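Local atomic coordinates of geobacter metallireducens SMUG1 (PDB entry 5H9I), a protein that is a SMUG1-type member of the uracil-DNA glycosylase superfamily and holds xanthine in a pocket. Residues A[30-35]-A[141-146]; A[42-47]-A[82-87]; A[55-60]-A[133-138]. All coordinates share one frame; numbering follows the deposited sequence.

Interaction 1 (A[30-35]-A[141-146])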
loop_
_atom_site.group_PDB
_atom_site.type_symbol
_atom_site.label_atom_id
_atom_site.label_comp_id
_atom_site.label_asym_id
_atom_site.label_seq_id
_atom_site.Cartn_x
_atom_site.Cartn_y
_atom_site.Cartn_z
ATOM N N VAL A 30 -8.786 -10.604 -10.345
ATOM C CA VAL A 30 -8.594 -9.797 -9.130
ATOM C C VAL A 30 -7.680 -10.578 -8.218
ATOM O O VAL A 30 -8.003 -11.692 -7.828
ATOM C CB VAL A 30 -9.931 -9.492 -8.442
ATOM C CG1 VAL A 30 -9.737 -8.699 -7.151
ATOM C CG2 VAL A 30 -10.860 -8.718 -9.354
ATOM N N TYR A 31 -6.537 -9.990 -7.840
ATOM C CA TYR A 31 -5.616 -10.590 -6.901
ATOM C C TYR A 31 -5.743 -9.933 -5.513
ATOM O O TYR A 31 -5.729 -8.778 -5.429
ATOM C CB TYR A 31 -4.164 -10.374 -7.332
ATOM C CG TYR A 31 -3.616 -11.042 -8.594
ATOM C CD1 TYR A 31 -4.419 -11.708 -9.480
ATOM C CD2 TYR A 31 -2.297 -10.975 -8.863
ATOM C CE1 TYR A 31 -3.883 -12.289 -10.607
ATOM C CE2 TYR A 31 -1.747 -11.547 -9.983
ATOM C CZ TYR A 31 -2.551 -12.213 -10.842
ATOM O OH TYR A 31 -2.008 -12.777 -11.948
ATOM N N ASN A 32 -5.801 -10.728 -4.469
ATOM C CA ASN A 32 -5.872 -10.224 -3.078
ATOM C C ASN A 32 -4.741 -10.806 -2.205
ATOM O O ASN A 32 -4.837 -11.880 -1.598
ATOM C CB ASN A 32 -7.200 -10.527 -2.473
ATOM C CG ASN A 32 -7.378 -9.855 -1.152
ATOM O OD1 ASN A 32 -6.440 -9.200 -0.663
ATOM N ND2 ASN A 32 -8.629 -9.897 -0.675
ATOM N N PRO A 33 -3.589 -10.095 -2.157
ATOM C CA PRO A 33 -2.412 -10.530 -1.425
ATOM C C PRO A 33 -2.728 -10.660 0.097
ATOM O O PRO A 33 -1.946 -11.306 0.802
ATOM C CB PRO A 33 -1.314 -9.522 -1.755
ATOM C CG PRO A 33 -2.016 -8.526 -2.503
ATOM C CD PRO A 33 -3.326 -8.896 -2.985
ATOM N N LEU A 34 -3.809 -10.032 0.566
ATOM C CA LEU A 34 -4.175 -10.210 1.971
ATOM C C LEU A 34 -4.512 -11.614 2.231
ATOM O O LEU A 34 -4.412 -12.078 3.392
ATOM C CB LEU A 34 -5.363 -9.316 2.377
ATOM C CG LEU A 34 -5.237 -7.861 2.158
ATOM C CD1 LEU A 34 -6.391 -7.038 2.714
ATOM C CD2 LEU A 34 -3.909 -7.300 2.712
ATOM N N LEU A 35 -4.900 -12.360 1.199
ATOM C CA LEU A 35 -5.237 -13.772 1.333
ATOM C C LEU A 35 -4.102 -14.691 0.961
ATOM O O LEU A 35 -3.813 -15.645 1.680
ATOM C CB LEU A 35 -6.475 -14.061 0.501
ATOM C CG LEU A 35 -7.706 -13.242 0.736
ATOM C CD1 LEU A 35 -8.885 -13.616 -0.186
ATOM C CD2 LEU A 35 -8.154 -13.414 2.145
ATOM N N CYS A 141 -5.939 0.439 -1.274
ATOM C CA CYS A 141 -6.629 -0.727 -1.870
ATOM C C CYS A 141 -5.641 -1.841 -1.978
ATOM O O CYS A 141 -4.603 -1.671 -2.527
ATOM C CB CYS A 141 -7.195 -0.284 -3.220
ATOM S SG CYS A 141 -7.937 -1.663 -4.152
ATOM N N PRO A 142 -5.949 -2.977 -1.380
ATOM C CA PRO A 142 -4.995 -4.088 -1.444
ATOM C C PRO A 142 -5.112 -4.977 -2.677
ATOM O O PRO A 142 -4.272 -5.868 -2.833
ATOM C CB PRO A 142 -5.356 -4.878 -0.229
ATOM C CG PRO A 142 -6.819 -4.735 -0.132
ATOM C CD PRO A 142 -7.070 -3.266 -0.440
ATOM N N LEU A 143 -6.092 -4.736 -3.518
ATOM C CA LEU A 143 -6.346 -5.615 -4.682
ATOM C C LEU A 143 -5.609 -5.148 -5.882
ATOM O O LEU A 143 -5.486 -3.913 -6.097
ATOM C CB LEU A 143 -7.818 -5.521 -4.938
ATOM C CG LEU A 143 -8.760 -6.015 -3.886
ATOM C CD1 LEU A 143 -10.209 -5.803 -4.342
ATOM C CD2 LEU A 143 -8.491 -7.413 -3.405
ATOM N N LEU A 144 -5.191 -6.090 -6.743
ATOM C CA LEU A 144 -4.653 -5.811 -8.078
ATOM C C LEU A 144 -5.721 -6.287 -9.130
ATOM O O LEU A 144 -6.277 -7.328 -8.915
ATOM C CB LEU A 144 -3.381 -6.581 -8.273
ATOM C CG LEU A 144 -2.612 -6.319 -9.529
ATOM C CD1 LEU A 144 -1.657 -5.164 -9.348
ATOM C CD2 LEU A 144 -1.830 -7.498 -10.040
ATOM N N PHE A 145 -6.056 -5.427 -10.089
ATOM C CA PHE A 145 -7.064 -5.675 -11.087
ATOM C C PHE A 145 -6.372 -5.842 -12.443
ATOM O O PHE A 145 -5.561 -4.988 -12.860
ATOM C CB PHE A 145 -8.049 -4.491 -11.100
ATOM C CG PHE A 145 -8.713 -4.243 -9.813
ATOM C CD1 PHE A 145 -9.851 -4.927 -9.444
ATOM C CD2 PHE A 145 -8.246 -3.222 -9.019
ATOM C CE1 PHE A 145 -10.491 -4.663 -8.247
ATOM C CE2 PHE A 145 -8.868 -2.967 -7.791
ATOM C CZ PHE A 145 -9.980 -3.651 -7.445
ATOM N N LEU A 146 -6.742 -6.899 -13.172
ATOM C CA LEU A 146 -6.199 -7.111 -14.523
ATOM C C LEU A 146 -7.306 -7.354 -15.559
ATOM O O LEU A 146 -8.316 -7.922 -15.225
ATOM C CB LEU A 146 -5.279 -8.339 -14.518
ATOM C CG LEU A 146 -4.163 -8.450 -13.482
ATOM C CD1 LEU A 146 -3.515 -9.845 -13.491
ATOM C CD2 LEU A 146 -3.121 -7.371 -13.644
#
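The Tyr-31 ring is set opposite the carbonyl carbon by chi1 of -67°, while CG of Leu-144 stands opposite its own backbone N, at -174°. These turns lay the two side chains next to each other, pointing the same way from the sheet. CD2 of Tyr-31 meets CD2 of Leu-144 at 3.7 Å. Further out, CD1 of Leu-146 comes up to the hydroxyl end of the ring, 3.6 Å from Tyr-31 OH. That hydroxyl is hydrogen-bonded to Lys-100 O and His-97 N.

Tyr-31 and Leu-144 are an antiparallel hydrogen-bonded pair. Tyr-31 N gives to Leu-144 O at 2.9 Å, and Leu-144 N returns a bond to Tyr-31 O at 3.0 Å. Val-30 and Phe-145 form the next, non-hydrogen-bonded pair. On their face Val-30 CG2 touches Phe-145 CD1 at 3.9 Å, and Phe-23 meets the Phe-145 ring edge to face.

Strand 144-146 is the middle strand of a small antiparallel sheet. Beyond the pairing, Leu-143 CD2 packs 3.5 Å from Asn-32 CB. Asn-32 is the N-cap of helix 33-36. Its OD1 accepts from Leu-34 N at 3.0 Å, with the donor above the carbonyl plane. Leu-34 CD1 lies 3.7 Å from Pro-142 CG. Two main-chain bonds set the register of the strands, and apolar contacts of Leu-143 and Pro-142 extend the contact to the capped helix, while Pro-142 O is buried without a polar partner.

Interaction 2 (A[42-47]-A[82-87]). With GOL (glycerol), chain D; IPA (isopropyl alcohol), chain G.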
loop_
_atom_site.group_PDB
_atom_site.type_symbol
_atom_site.label_atom_id
_atom_site.label_comp_id
_atom_site.label_asym_id
_atom_site.label_seq_id
_atom_site.Cartn_x
_atom_site.Cartn_y
_atom_site.Cartn_z
ATOM N N VAL A 42 1.032 -10.095 7.503
ATOM C CA VAL A 42 0.876 -9.964 8.942
ATOM C C VAL A 42 2.202 -9.779 9.660
ATOM O O VAL A 42 2.247 -9.106 10.688
ATOM C CB VAL A 42 0.025 -11.171 9.454
ATOM C CG1 VAL A 42 -0.010 -11.174 10.968
ATOM C CG2 VAL A 42 -1.396 -11.092 8.887
ATOM N N ALA A 43 3.288 -10.413 9.186
ATOM C CA ALA A 43 4.587 -10.098 9.689
ATOM C C ALA A 43 4.906 -8.586 9.648
ATOM O O ALA A 43 5.377 -8.011 10.600
ATOM C CB ALA A 43 5.693 -10.925 8.993
ATOM N N TYR A 44 4.623 -8.012 8.493
ATOM C CA TYR A 44 4.924 -6.580 8.334
ATOM C C TYR A 44 4.010 -5.773 9.274
ATOM O O TYR A 44 4.496 -4.890 10.000
ATOM C CB TYR A 44 4.614 -6.198 6.867
ATOM C CG TYR A 44 4.604 -4.708 6.579
ATOM C CD1 TYR A 44 5.778 -3.982 6.652
ATOM C CD2 TYR A 44 3.411 -4.071 6.267
ATOM C CE1 TYR A 44 5.813 -2.603 6.392
ATOM C CE2 TYR A 44 3.448 -2.671 6.027
ATOM C CZ TYR A 44 4.648 -1.987 6.113
ATOM O OH TYR A 44 4.642 -0.612 5.936
ATOM N N LEU A 45 2.692 -6.080 9.359
ATOM C CA LEU A 45 1.811 -5.371 10.247
ATOM C C LEU A 45 2.242 -5.502 11.701
ATOM O O LEU A 45 2.263 -4.525 12.451
ATOM C CB LEU A 45 0.388 -5.841 10.163
ATOM C CG LEU A 45 -0.248 -5.759 8.775
ATOM C CD1 LEU A 45 -1.697 -6.365 8.923
ATOM C CD2 LEU A 45 -0.265 -4.404 8.170
ATOM N N SER A 46 2.657 -6.699 12.097
ATOM C CA SER A 46 2.888 -6.974 13.504
ATOM C C SER A 46 4.250 -6.491 13.936
ATOM O O SER A 46 4.400 -5.958 15.059
ATOM C CB SER A 46 2.856 -8.452 13.716
ATOM O OG SER A 46 1.586 -9.037 13.335
ATOM N N ARG A 47 5.248 -6.591 13.102
ATOM C CA ARG A 47 6.607 -6.194 13.443
ATOM C C ARG A 47 6.827 -4.697 13.385
ATOM O O ARG A 47 7.669 -4.155 14.118
ATOM C CB ARG A 47 7.623 -6.888 12.520
ATOM C CG ARG A 47 7.657 -8.386 12.696
ATOM C CD ARG A 47 8.587 -9.087 11.732
ATOM N NE ARG A 47 8.206 -10.499 11.701
ATOM C CZ ARG A 47 8.866 -11.430 11.018
ATOM N NH1 ARG A 47 9.963 -11.171 10.381
ATOM N NH2 ARG A 47 8.304 -12.633 10.991
ATOM N N GLU A 82 15.844 -8.139 2.684
ATOM C CA GLU A 82 17.164 -7.720 3.176
ATOM C C GLU A 82 16.989 -6.682 4.282
ATOM O O GLU A 82 17.761 -6.724 5.247
ATOM C CB GLU A 82 18.028 -7.123 2.043
ATOM C CG GLU A 82 18.387 -8.216 1.012
ATOM C CD GLU A 82 19.058 -7.688 -0.299
ATOM O OE1 GLU A 82 19.298 -6.450 -0.449
ATOM O OE2 GLU A 82 19.324 -8.544 -1.227
ATOM N N TRP A 83 16.053 -5.752 4.151
ATOM C CA TRP A 83 15.994 -4.650 5.123
ATOM C C TRP A 83 14.958 -4.995 6.176
ATOM O O TRP A 83 15.269 -4.822 7.376
ATOM C CB TRP A 83 15.662 -3.342 4.420
ATOM C CG TRP A 83 15.947 -2.179 5.372
ATOM C CD1 TRP A 83 17.169 -1.906 5.980
ATOM C CD2 TRP A 83 15.071 -1.147 5.730
ATOM N NE1 TRP A 83 17.030 -0.755 6.744
ATOM C CE2 TRP A 83 15.780 -0.283 6.632
ATOM C CE3 TRP A 83 13.697 -0.900 5.503
ATOM C CZ2 TRP A 83 15.180 0.844 7.161
ATOM C CZ3 TRP A 83 13.118 0.163 6.080
ATOM C CH2 TRP A 83 13.897 1.031 6.913
ATOM N N LEU A 84 13.784 -5.431 5.787
ATOM C CA LEU A 84 12.725 -5.679 6.738
ATOM C C LEU A 84 12.890 -7.047 7.385
ATOM O O LEU A 84 12.301 -7.337 8.429
ATOM C CB LEU A 84 11.334 -5.513 6.107
ATOM C CG LEU A 84 10.973 -4.153 5.586
ATOM C CD1 LEU A 84 9.608 -4.116 4.908
ATOM C CD2 LEU A 84 11.077 -3.099 6.730
ATOM N N GLY A 85 13.614 -7.936 6.731
ATOM C CA GLY A 85 13.728 -9.296 7.241
ATOM C C GLY A 85 12.562 -10.135 7.156
ATOM O O GLY A 85 12.373 -11.062 8.000
ATOM N N ILE A 86 11.753 -9.952 6.137
ATOM C CA ILE A 86 10.560 -10.727 5.912
ATOM C C ILE A 86 10.696 -11.575 4.657
ATOM O O ILE A 86 11.063 -11.070 3.640
ATOM C CB ILE A 86 9.347 -9.782 5.803
ATOM C CG1 ILE A 86 9.054 -9.169 7.176
ATOM C CG2 ILE A 86 8.094 -10.541 5.337
ATOM C CD1 ILE A 86 7.944 -8.129 7.115
ATOM N N ASN A 87 10.461 -12.870 4.753
ATOM C CA ASN A 87 10.483 -13.775 3.608
ATOM C C ASN A 87 9.715 -14.982 4.022
ATOM O O ASN A 87 10.153 -15.693 4.897
ATOM C CB ASN A 87 11.935 -14.220 3.346
ATOM C CG ASN A 87 12.061 -15.179 2.166
ATOM O OD1 ASN A 87 11.109 -15.807 1.809
ATOM N ND2 ASN A 87 13.198 -15.207 1.550
HETATM C C1 GOL D . 8.325 -13.687 7.382
HETATM O O1 GOL D . 9.744 -13.706 7.363
HETATM C C2 GOL D . 7.836 -14.992 8.038
HETATM O O2 GOL D . 8.395 -15.040 9.390
HETATM C C3 GOL D . 6.293 -15.037 8.075
HETATM O O3 GOL D . 5.763 -15.014 6.675
HETATM C C1 IPA G . 17.566 -10.410 5.785
HETATM C C2 IPA G . 17.425 -10.391 7.261
HETATM C C3 IPA G . 18.431 -11.400 7.860
HETATM O O2 IPA G . 17.446 -8.984 7.733
HETATM O O HOH W 1 12.117 -9.125 10.850
HETATM O O HOH W 2 11.306 -13.543 9.413
#
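Arg-47 NH1 gives hydrogen bonds to two waters that lead across to the carbonyls of Leu-84 and Gly-85. Water 2 accepts from Arg-47 NH1 at 2.9 Å and donates to Gly-85 O. Water 1 accepts from Arg-47 NH1 at 3.0 Å and donates to Leu-84 O. The other terminal nitrogen, Arg-47 NH2, binds O2 of a glycerol at 2.9 Å, and this oxygen lies at the guanidinium edge, in its plane. The glycerol probably came from the crystallisation liquor. Its O1 accepts from Asn-87 N at 2.8 Å, in a nearly straight bond (171°). CG of Arg-47 lies anti to the carbonyl carbon, and the chain beyond is extended, which lays the guanidinium back along its own helix, with Ala-43 CB over one face, toward the rim.

The contact joins helix 38-48 to the C-terminal end of helix 77-84. Gly-85 ends the helical run with a positive phi of 71°, and Ile-86 then turns its side chain toward the first helix. With CG1 of Ile-86 opposite the carbonyl carbon (chi1 -70°), CD1 pushes in against the helix backbone, 3.6 Å from Tyr-44 N. The same methyl touches Tyr-44 CB at 3.9 Å and also Ala-43 CB. The Arg-47 and Ile-86 side chains pass one another head to tail, with NH1 near Ile-86 CG1. Deeper in, Leu-84 CD1 meets Tyr-44 CD1 at 4.2 Å, oblique to the ring. Trp-118 and Phe-132 also pack on Tyr-44, whose hydroxyl is hydrogen-bonded to Val-137 O.

Interaction 3 (A[55-60]-A[133-138]). With XAN (xanthine), chain B; LEA (pentanoic acid), chain H.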
loop_
_atom_site.group_PDB
_atom_site.type_symbol
_atom_site.label_atom_id
_atom_site.label_comp_id
_atom_site.label_asym_id
_atom_site.label_seq_id
_atom_site.Cartn_x
_atom_site.Cartn_y
_atom_site.Cartn_z
ATOM N N VAL A 55 2.983 9.640 11.504
ATOM C CA VAL A 55 2.741 9.853 10.099
ATOM C C VAL A 55 2.423 8.555 9.436
ATOM O O VAL A 55 3.170 7.585 9.610
ATOM C CB VAL A 55 3.923 10.492 9.390
ATOM C CG1 VAL A 55 3.756 10.681 7.912
ATOM C CG2 VAL A 55 4.351 11.816 10.094
ATOM N N LEU A 56 1.382 8.530 8.618
ATOM C CA LEU A 56 0.972 7.385 7.778
ATOM C C LEU A 56 1.103 7.681 6.316
ATOM O O LEU A 56 0.443 8.639 5.880
ATOM C CB LEU A 56 -0.445 7.000 8.090
ATOM C CG LEU A 56 -1.025 5.872 7.283
ATOM C CD1 LEU A 56 -0.298 4.585 7.514
ATOM C CD2 LEU A 56 -2.495 5.669 7.592
ATOM N N PHE A 57 1.909 6.976 5.563
ATOM C CA PHE A 57 1.950 7.053 4.140
ATOM C C PHE A 57 0.924 6.094 3.587
ATOM O O PHE A 57 0.825 4.954 4.079
ATOM C CB PHE A 57 3.353 6.674 3.628
ATOM C CG PHE A 57 4.403 7.675 3.843
ATOM C CD1 PHE A 57 4.525 8.850 3.103
ATOM C CD2 PHE A 57 5.323 7.492 4.884
ATOM C CE1 PHE A 57 5.529 9.756 3.351
ATOM C CE2 PHE A 57 6.341 8.376 5.107
ATOM C CZ PHE A 57 6.419 9.532 4.332
ATOM N N VAL A 58 0.177 6.487 2.557
ATOM C CA VAL A 58 -0.841 5.699 1.949
ATOM C C VAL A 58 -0.639 5.652 0.444
ATOM O O VAL A 58 -0.595 6.675 -0.244
ATOM C CB VAL A 58 -2.255 6.250 2.215
ATOM C CG1 VAL A 58 -3.343 5.454 1.601
ATOM C CG2 VAL A 58 -2.395 6.398 3.698
ATOM N N GLY A 59 -0.375 4.439 -0.067
ATOM C CA GLY A 59 -0.303 4.222 -1.535
ATOM C C GLY A 59 -1.670 3.913 -2.081
ATOM O O GLY A 59 -2.620 3.874 -1.369
ATOM N N MET A 60 -1.709 3.657 -3.333
ATOM C CA MET A 60 -2.956 3.381 -4.019
ATOM C C MET A 60 -3.279 1.908 -4.014
ATOM O O MET A 60 -4.218 1.503 -3.428
ATOM C CB MET A 60 -2.874 3.915 -5.458
ATOM C CG MET A 60 -4.098 3.606 -6.340
ATOM S SD MET A 60 -3.973 4.341 -8.092
ATOM C CE MET A 60 -2.774 3.220 -8.679
ATOM N N ALA A 133 9.343 3.757 14.321
ATOM C CA ALA A 133 9.037 4.450 15.574
ATOM C C ALA A 133 8.001 5.521 15.333
ATOM O O ALA A 133 7.170 5.780 16.243
ATOM C CB ALA A 133 10.274 5.087 16.105
ATOM N N ARG A 134 8.013 6.185 14.185
ATOM C CA ARG A 134 7.118 7.308 13.932
ATOM C C ARG A 134 6.265 7.178 12.686
ATOM O O ARG A 134 5.343 7.904 12.540
ATOM C CB ARG A 134 7.899 8.620 13.816
ATOM C CG ARG A 134 8.601 9.149 15.057
ATOM C CD ARG A 134 9.287 10.487 14.667
ATOM N NE ARG A 134 10.642 10.296 14.219
ATOM C CZ ARG A 134 11.262 10.964 13.257
ATOM N NH1 ARG A 134 10.647 11.868 12.560
ATOM N NH2 ARG A 134 12.540 10.684 13.020
ATOM N N PHE A 135 6.628 6.268 11.781
ATOM C CA PHE A 135 6.001 6.197 10.483
ATOM C C PHE A 135 5.362 4.813 10.233
ATOM O O PHE A 135 5.747 3.802 10.840
ATOM C CB PHE A 135 7.046 6.462 9.392
ATOM C CG PHE A 135 7.573 7.870 9.378
ATOM C CD1 PHE A 135 8.608 8.186 10.143
ATOM C CD2 PHE A 135 6.912 8.858 8.633
ATOM C CE1 PHE A 135 9.124 9.456 10.141
ATOM C CE2 PHE A 135 7.367 10.125 8.631
ATOM C CZ PHE A 135 8.429 10.426 9.379
ATOM N N PHE A 136 4.460 4.768 9.258
ATOM C CA PHE A 136 3.987 3.515 8.717
ATOM C C PHE A 136 3.664 3.704 7.254
ATOM O O PHE A 136 3.388 4.846 6.827
ATOM C CB PHE A 136 2.827 2.944 9.509
ATOM C CG PHE A 136 2.500 1.499 9.183
ATOM C CD1 PHE A 136 3.437 0.512 9.462
ATOM C CD2 PHE A 136 1.275 1.148 8.679
ATOM C CE1 PHE A 136 3.140 -0.847 9.175
ATOM C CE2 PHE A 136 0.981 -0.173 8.416
ATOM C CZ PHE A 136 1.931 -1.172 8.610
ATOM N N VAL A 137 3.575 2.621 6.490
ATOM C CA VAL A 137 3.174 2.648 5.078
ATOM C C VAL A 137 2.094 1.626 4.816
ATOM O O VAL A 137 2.252 0.465 5.171
ATOM C CB VAL A 137 4.418 2.371 4.108
ATOM C CG1 VAL A 137 4.024 2.464 2.671
ATOM C CG2 VAL A 137 5.553 3.345 4.427
ATOM N N ALA A 138 1.010 2.037 4.222
ATOM C CA ALA A 138 -0.103 1.178 3.889
ATOM C C ALA A 138 -0.657 1.484 2.534
ATOM O O ALA A 138 -0.364 2.531 1.996
ATOM C CB ALA A 138 -1.212 1.375 4.915
HETATM N N9 XAN B . 4.098 0.354 -6.398
HETATM C C4 XAN B . 3.252 0.337 -5.406
HETATM N N3 XAN B . 3.077 -0.434 -4.336
HETATM C C2 XAN B . 2.140 -0.190 -3.535
HETATM O O2 XAN B . 1.971 -0.935 -2.603
HETATM N N1 XAN B . 1.327 0.869 -3.656
HETATM C C6 XAN B . 1.406 1.716 -4.637
HETATM O O6 XAN B . 0.626 2.662 -4.795
HETATM C C5 XAN B . 2.377 1.458 -5.607
HETATM N N7 XAN B . 2.739 2.079 -6.720
HETATM C C8 XAN B . 3.781 1.415 -7.194
HETATM C C2 LEA H . 15.859 10.314 10.060
HETATM O O2 LEA H . 15.565 10.362 8.892
HETATM C C3 LEA H . 14.985 11.000 11.014
HETATM C C4 LEA H . 15.837 12.027 11.638
HETATM C C5 LEA H . 16.291 11.674 13.016
HETATM C C6 LEA H . 16.947 12.856 13.781
HETATM O O1 LEA H . 16.863 9.754 10.445
#
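Arg-134 O takes a bond from Val-55 N at 3.1 Å, where the two strands start to pair. The Arg-134 side chain runs off from the first strand. Its guanidinium edge lies against C3 of the bound pentanoic acid, a plain contact, while Arg-130 hydrogen-bonds the acid. CE1 of Phe-135 lies over one guanidinium face, toward the rim.

Phe-135 comes next, with CG opposite the carbonyl carbon (chi1 -68°). Its ring swings against the first strand, and CD2 meets Val-55 CB at 3.5 Å. The same CD2 lies 3.6 Å from Phe-57 CE2. The two rings touch at their rims with planes tilted by 17°, and they do not stack.

Phe-136 points to the opposite face of the sheet. Its N gives to Val-55 O, and its O accepts from Phe-57 N at 2.9 Å. Leu-56 CD1 sits at the edge of the Phe-136 ring, 4.0 Å from CD2. On the Phe-135 side, Val-137 CG2 packs against Phe-57 CB.

Ala-138 N gives to Phe-57 O at 2.9 Å. The strands are parallel members of a four-stranded sheet, with 135-139 outermost. The last bond of the pairing, Gly-59 N to Ala-138 O at 2.8 Å, helps to place Gly-59 just before Met-60, whose N binds xanthine O6 at 2.9 Å. Lacking a side chain, Gly-59 lets the xanthine lie close, consistent with a pocket built at the end of the parallel sheet.

Along the chain, segments 30-35 and 141-146 of interaction 1 enclose the other two contacts. Interactions 2 and 3 alternate in sequence. Helix 38-48 of interaction 2 leads into strand 55-59 of interaction 3, and strand 135-139 leads on to strand 144-146 of interaction 1. Interactions 1 and 3 belong to different sheets, with centres about 19 Å apart on opposite sides of the chain's centre. They still touch, probably through a hydrogen bond from Cys-141 N to Met-60 O. The centres of interactions 2 and 3 are about 15 Å apart, and Tyr-44 spans them, with its ring on Phe-136. Helix 38-48 thus packs on the parallel sheet whose strand end meets xanthine.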